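Local coordinates for Nrps/pks (Streptomyces albus, PDB 4OPE), which probably catalyses decarboxylative carbon-carbon bond formation, as a ketosynthase domain of the AT-less polyketide synthase that builds oxazolomycin, at residues R113-L127 with V159-D173. Numbering follows the deposited sequence.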
loop_
_atom_site.group_PDB
_atom_site.type_symbol
_atom_site.label_atom_id
_atom_site.label_comp_id
_atom_site.label_asym_id
_atom_site.label_seq_id
_atom_site.Cartn_x
_atom_site.Cartn_y
_atom_site.Cartn_z
ATOM N N ARG A 113 -10.755 -18.135 12.388
ATOM C CA ARG A 113 -9.817 -17.422 13.256
ATOM C C ARG A 113 -9.009 -18.378 14.104
ATOM O O ARG A 113 -7.754 -18.335 14.124
ATOM C CB ARG A 113 -10.572 -16.527 14.213
ATOM C CG ARG A 113 -11.189 -15.359 13.503
ATOM C CD ARG A 113 -11.790 -14.290 14.411
ATOM N NE ARG A 113 -13.012 -14.724 15.057
ATOM C CZ ARG A 113 -13.715 -13.968 15.879
ATOM N NH1 ARG A 113 -13.331 -12.749 16.155
ATOM N NH2 ARG A 113 -14.815 -14.429 16.396
ATOM N N ALA A 114 -9.731 -19.235 14.830
ATOM C CA ALA A 114 -9.089 -20.181 15.766
ATOM C C ALA A 114 -8.200 -21.217 15.087
ATOM O O ALA A 114 -7.148 -21.511 15.569
ATOM C CB ALA A 114 -10.123 -20.865 16.649
ATOM N N ALA A 115 -8.600 -21.745 13.960
ATOM C CA ALA A 115 -7.749 -22.695 13.252
ATOM C C ALA A 115 -6.477 -22.029 12.766
ATOM O O ALA A 115 -5.437 -22.660 12.690
ATOM C CB ALA A 115 -8.513 -23.305 12.071
ATOM N N LEU A 116 -6.578 -20.751 12.432
ATOM C CA LEU A 116 -5.451 -19.979 11.903
ATOM C C LEU A 116 -4.569 -19.387 12.951
ATOM O O LEU A 116 -3.516 -18.850 12.616
ATOM C CB LEU A 116 -5.931 -18.820 11.014
ATOM C CG LEU A 116 -6.370 -19.287 9.635
ATOM C CD1 LEU A 116 -7.053 -18.170 8.853
ATOM C CD2 LEU A 116 -5.167 -19.804 8.897
ATOM N N SER A 117 -4.956 -19.510 14.213
ATOM C CA SER A 117 -4.252 -18.808 15.299
ATOM C C SER A 117 -2.907 -19.377 15.672
ATOM O O SER A 117 -2.252 -18.828 16.468
ATOM C CB SER A 117 -5.096 -18.786 16.563
ATOM O OG SER A 117 -5.028 -20.058 17.144
ATOM N N LYS A 118 -2.516 -20.471 15.103
ATOM C CA LYS A 118 -1.240 -21.078 15.387
ATOM C C LYS A 118 -0.220 -20.790 14.273
ATOM O O LYS A 118 0.954 -21.175 14.382
ATOM C CB LYS A 118 -1.407 -22.595 15.532
ATOM C CG LYS A 118 -2.363 -23.260 14.517
ATOM C CD LYS A 118 -1.750 -24.549 13.924
ATOM C CE LYS A 118 -2.714 -25.742 13.848
ATOM N NZ LYS A 118 -3.681 -25.654 12.712
ATOM N N VAL A 119 -0.671 -20.139 13.201
ATOM C CA VAL A 119 0.219 -19.717 12.136
ATOM C C VAL A 119 0.120 -18.225 12.075
ATOM O O VAL A 119 -0.853 -17.658 12.510
ATOM C CB VAL A 119 -0.149 -20.290 10.750
ATOM C CG1 VAL A 119 -0.012 -21.799 10.720
ATOM C CG2 VAL A 119 -1.558 -19.902 10.344
ATOM N N ARG A 120 1.124 -17.603 11.493
ATOM C CA ARG A 120 1.144 -16.195 11.342
ATOM C C ARG A 120 0.479 -15.777 10.053
ATOM O O ARG A 120 0.843 -16.256 8.984
ATOM C CB ARG A 120 2.563 -15.795 11.328
ATOM C CG ARG A 120 2.761 -14.377 11.762
ATOM C CD ARG A 120 4.194 -14.122 11.478
ATOM N NE ARG A 120 4.821 -13.311 12.481
ATOM C CZ ARG A 120 6.119 -13.111 12.499
ATOM N NH1 ARG A 120 6.905 -13.678 11.570
ATOM N NH2 ARG A 120 6.617 -12.333 13.440
ATOM N N THR A 121 -0.511 -14.893 10.145
ATOM C CA THR A 121 -1.318 -14.553 8.973
ATOM C C THR A 121 -1.171 -13.090 8.612
ATOM O O THR A 121 -1.300 -12.232 9.464
ATOM C CB THR A 121 -2.795 -14.917 9.174
ATOM O OG1 THR A 121 -2.897 -16.324 9.493
ATOM C CG2 THR A 121 -3.606 -14.639 7.902
ATOM N N GLY A 122 -0.862 -12.823 7.335
ATOM C CA GLY A 122 -0.743 -11.455 6.834
ATOM C C GLY A 122 -2.029 -10.997 6.140
ATOM O O GLY A 122 -2.835 -11.823 5.713
ATOM N N VAL A 123 -2.194 -9.677 6.036
ATOM C CA VAL A 123 -3.301 -9.034 5.306
ATOM C C VAL A 123 -2.748 -7.948 4.418
ATOM O O VAL A 123 -1.959 -7.106 4.881
ATOM C CB VAL A 123 -4.248 -8.367 6.261
ATOM C CG1 VAL A 123 -5.328 -7.621 5.500
ATOM C CG2 VAL A 123 -4.843 -9.407 7.183
ATOM N N PHE A 124 -3.170 -8.005 3.153
ATOM C CA PHE A 124 -2.743 -7.142 2.040
ATOM C C PHE A 124 -3.970 -6.821 1.178
ATOM O O PHE A 124 -4.576 -7.715 0.568
ATOM C CB PHE A 124 -1.727 -7.866 1.172
ATOM C CG PHE A 124 -0.518 -8.345 1.913
ATOM C CD1 PHE A 124 -0.557 -9.492 2.678
ATOM C CD2 PHE A 124 0.653 -7.651 1.839
ATOM C CE1 PHE A 124 0.561 -9.933 3.366
ATOM C CE2 PHE A 124 1.778 -8.067 2.539
ATOM C CZ PHE A 124 1.736 -9.216 3.300
ATOM N N VAL A 125 -4.356 -5.549 1.150
ATOM C CA VAL A 125 -5.602 -5.121 0.514
ATOM C C VAL A 125 -5.366 -3.916 -0.308
ATOM O O VAL A 125 -4.741 -2.983 0.149
ATOM C CB VAL A 125 -6.697 -4.821 1.562
ATOM C CG1 VAL A 125 -6.301 -3.700 2.512
ATOM C CG2 VAL A 125 -8.057 -4.569 0.904
ATOM N N GLY A 126 -5.863 -3.927 -1.541
ATOM C CA GLY A 126 -5.671 -2.781 -2.436
ATOM C C GLY A 126 -6.887 -1.905 -2.480
ATOM O O GLY A 126 -8.038 -2.398 -2.567
ATOM N N LEU A 127 -6.641 -0.598 -2.412
ATOM C CA LEU A 127 -7.691 0.430 -2.594
ATOM C C LEU A 127 -7.116 1.603 -3.359
ATOM O O LEU A 127 -5.894 1.826 -3.333
ATOM C CB LEU A 127 -8.144 0.929 -1.253
ATOM C CG LEU A 127 -8.550 -0.127 -0.223
ATOM C CD1 LEU A 127 -7.507 -0.251 0.862
ATOM C CD2 LEU A 127 -9.848 0.293 0.424
ATOM N N VAL A 159 -9.256 -5.608 9.844
ATOM C CA VAL A 159 -9.229 -7.056 9.607
ATOM C C VAL A 159 -8.187 -7.767 10.517
ATOM O O VAL A 159 -8.486 -8.774 11.210
ATOM C CB VAL A 159 -9.000 -7.348 8.119
ATOM C CG1 VAL A 159 -8.620 -8.803 7.888
ATOM C CG2 VAL A 159 -10.274 -7.043 7.388
ATOM N N SER A 160 -6.976 -7.234 10.536
ATOM C CA SER A 160 -5.945 -7.861 11.328
ATOM C C SER A 160 -6.343 -7.974 12.829
ATOM O O SER A 160 -6.084 -8.982 13.476
ATOM C CB SER A 160 -4.604 -7.142 11.142
ATOM O OG SER A 160 -4.070 -7.392 9.844
ATOM N N TYR A 161 -7.005 -6.946 13.345
ATOM C CA TYR A 161 -7.372 -6.882 14.728
ATOM C C TYR A 161 -8.434 -7.925 15.047
ATOM O O TYR A 161 -8.262 -8.766 15.917
ATOM C CB TYR A 161 -7.905 -5.515 15.033
ATOM C CG TYR A 161 -8.639 -5.460 16.317
ATOM C CD1 TYR A 161 -7.944 -5.557 17.531
ATOM C CD2 TYR A 161 -10.014 -5.298 16.344
ATOM C CE1 TYR A 161 -8.602 -5.497 18.741
ATOM C CE2 TYR A 161 -10.696 -5.270 17.543
ATOM C CZ TYR A 161 -9.993 -5.368 18.748
ATOM O OH TYR A 161 -10.659 -5.310 19.961
ATOM N N PHE A 162 -9.518 -7.881 14.303
ATOM C CA PHE A 162 -10.667 -8.690 14.555
ATOM C C PHE A 162 -10.420 -10.157 14.323
ATOM O O PHE A 162 -10.999 -10.975 14.995
ATOM C CB PHE A 162 -11.835 -8.235 13.679
ATOM C CG PHE A 162 -13.083 -9.029 13.883
ATOM C CD1 PHE A 162 -13.899 -8.811 14.998
ATOM C CD2 PHE A 162 -13.445 -10.019 12.986
ATOM C CE1 PHE A 162 -15.061 -9.533 15.180
ATOM C CE2 PHE A 162 -14.602 -10.763 13.170
ATOM C CZ PHE A 162 -15.416 -10.511 14.267
ATOM N N PHE A 163 -9.620 -10.520 13.345
ATOM C CA PHE A 163 -9.384 -11.950 13.074
ATOM C C PHE A 163 -8.133 -12.471 13.744
ATOM O O PHE A 163 -7.789 -13.645 13.590
ATOM C CB PHE A 163 -9.236 -12.168 11.563
ATOM C CG PHE A 163 -10.502 -11.985 10.822
ATOM C CD1 PHE A 163 -10.913 -10.742 10.431
ATOM C CD2 PHE A 163 -11.291 -13.075 10.518
ATOM C CE1 PHE A 163 -12.108 -10.592 9.724
ATOM C CE2 PHE A 163 -12.491 -12.918 9.828
ATOM C CZ PHE A 163 -12.906 -11.670 9.449
ATOM N N ASP A 164 -7.448 -11.585 14.456
ATOM C CA ASP A 164 -6.210 -11.874 15.127
ATOM C C ASP A 164 -5.135 -12.309 14.159
ATOM O O ASP A 164 -4.549 -13.393 14.277
ATOM C CB ASP A 164 -6.434 -12.904 16.236
ATOM C CG ASP A 164 -5.293 -12.933 17.276
ATOM O OD1 ASP A 164 -4.379 -12.072 17.232
ATOM O OD2 ASP A 164 -5.282 -13.860 18.121
ATOM N N PHE A 165 -4.900 -11.469 13.168
ATOM C CA PHE A 165 -3.856 -11.740 12.195
ATOM C C PHE A 165 -2.649 -10.858 12.512
ATOM O O PHE A 165 -2.699 -9.624 12.380
ATOM C CB PHE A 165 -4.370 -11.484 10.764
ATOM C CG PHE A 165 -5.438 -12.438 10.298
ATOM C CD1 PHE A 165 -5.576 -13.697 10.863
ATOM C CD2 PHE A 165 -6.298 -12.068 9.271
ATOM C CE1 PHE A 165 -6.557 -14.556 10.432
ATOM C CE2 PHE A 165 -7.259 -12.921 8.820
ATOM C CZ PHE A 165 -7.406 -14.168 9.406
ATOM N N ASP A 166 -1.567 -11.477 12.963
ATOM C CA ASP A 166 -0.443 -10.699 13.489
ATOM C C ASP A 166 0.758 -10.755 12.553
ATOM O O ASP A 166 1.859 -10.473 12.921
ATOM C CB ASP A 166 -0.127 -11.091 14.949
ATOM C CG ASP A 166 0.360 -12.534 15.111
ATOM O OD1 ASP A 166 0.497 -13.285 14.095
ATOM O OD2 ASP A 166 0.615 -12.912 16.294
ATOM N N GLY A 167 0.506 -11.113 11.312
ATOM C CA GLY A 167 1.443 -10.864 10.240
ATOM C C GLY A 167 1.348 -9.428 9.761
ATOM O O GLY A 167 0.642 -8.590 10.348
ATOM N N PRO A 168 2.062 -9.129 8.685
ATOM C CA PRO A 168 2.000 -7.837 8.029
ATOM C C PRO A 168 0.576 -7.432 7.782
ATOM O O PRO A 168 -0.241 -8.264 7.376
ATOM C CB PRO A 168 2.683 -8.087 6.694
ATOM C CG PRO A 168 3.537 -9.269 6.905
ATOM C CD PRO A 168 2.860 -10.109 7.937
ATOM N N SER A 169 0.277 -6.172 8.011
ATOM C CA SER A 169 -1.059 -5.630 7.760
ATOM C C SER A 169 -0.901 -4.347 6.950
ATOM O O SER A 169 -0.601 -3.340 7.490
ATOM C CB SER A 169 -1.836 -5.357 9.097
ATOM O OG SER A 169 -3.165 -4.814 8.893
ATOM N N ILE A 170 -1.149 -4.403 5.649
ATOM C CA ILE A 170 -0.790 -3.336 4.742
ATOM C C ILE A 170 -1.888 -3.018 3.776
ATOM O O ILE A 170 -2.413 -3.921 3.144
ATOM C CB ILE A 170 0.396 -3.807 3.890
ATOM C CG1 ILE A 170 1.539 -4.256 4.812
ATOM C CG2 ILE A 170 0.827 -2.682 2.942
ATOM C CD1 ILE A 170 2.779 -4.735 4.079
ATOM N N ALA A 171 -2.221 -1.757 3.615
ATOM C CA ALA A 171 -3.115 -1.370 2.548
ATOM C C ALA A 171 -2.290 -0.696 1.486
ATOM O O ALA A 171 -1.254 -0.077 1.773
ATOM C CB ALA A 171 -4.197 -0.436 3.037
ATOM N N LEU A 172 -2.710 -0.797 0.245
ATOM C CA LEU A 172 -1.857 -0.253 -0.815
ATOM C C LEU A 172 -2.662 0.242 -2.013
ATOM O O LEU A 172 -3.727 -0.276 -2.292
ATOM C CB LEU A 172 -0.764 -1.251 -1.196
ATOM C CG LEU A 172 -1.332 -2.582 -1.653
ATOM C CD1 LEU A 172 -1.229 -2.692 -3.161
ATOM C CD2 LEU A 172 -0.587 -3.732 -1.001
ATOM N N ASP A 173 -2.183 1.309 -2.639
ATOM C CA ASP A 173 -2.788 1.877 -3.827
ATOM C C ASP A 173 -1.772 1.802 -4.967
ATOM O O ASP A 173 -0.707 2.388 -4.883
ATOM C CB ASP A 173 -3.183 3.325 -3.531
ATOM C CG ASP A 173 -3.941 3.996 -4.672
ATOM O OD1 ASP A 173 -4.282 3.292 -5.656
ATOM O OD2 ASP A 173 -4.181 5.244 -4.565
HETATM O O HOH W 1 -6.061 -15.976 13.621
HETATM O O HOH W 2 -2.907 -15.803 16.183
HETATM O O HOH W 3 -1.624 -14.530 12.957
HETATM O O HOH W 4 4.074 -11.185 14.450
#
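With its chain bent at chi3 (-72°), Arg-113 lays its guanidinium off-centre over one face of the Phe-162 ring. This is a cation-pi stack, CZ lying 4.6 Å from the ring centroid of Phe-162. From that position NH1 also bonds in the guanidinium plane to Phe-162 O (3.2 Å), while NH2 forms a salt bridge with Glu-492. Cutting Arg-113 back to alanine is likely to leave Phe-162 O without this donor, take the guanidinium off the ring and cost Glu-492 this salt bridge. With CG anti to the carbonyl carbon (chi1 -67°), the Phe-165 ring is turned toward strand 121-126, where Thr-121 CG2 lies over its centre at 3.7 Å, a CH-pi contact; Phe-163 CB sits on the opposite face and Val-123 CG2 meets the edge. Beyond a Schellman motif at Asp-164, the chain enters strand 169-173, parallel to strand 121-126 in the thiolase-fold core. Val-123 N donates to Pro-168 O (2.8 Å) and Val-123 O accepts from Ile-170 N (2.9 Å), a pattern continued to Leu-127. On one side of the sheet Phe-124 CZ packs on Pro-168 CB (3.7 Å); on the other, Val-125 CG1 meets Ala-171 CB. Ala-171 to Asp-173 pair antiparallel with a strand of the second subunit, so the sheet crosses the interface.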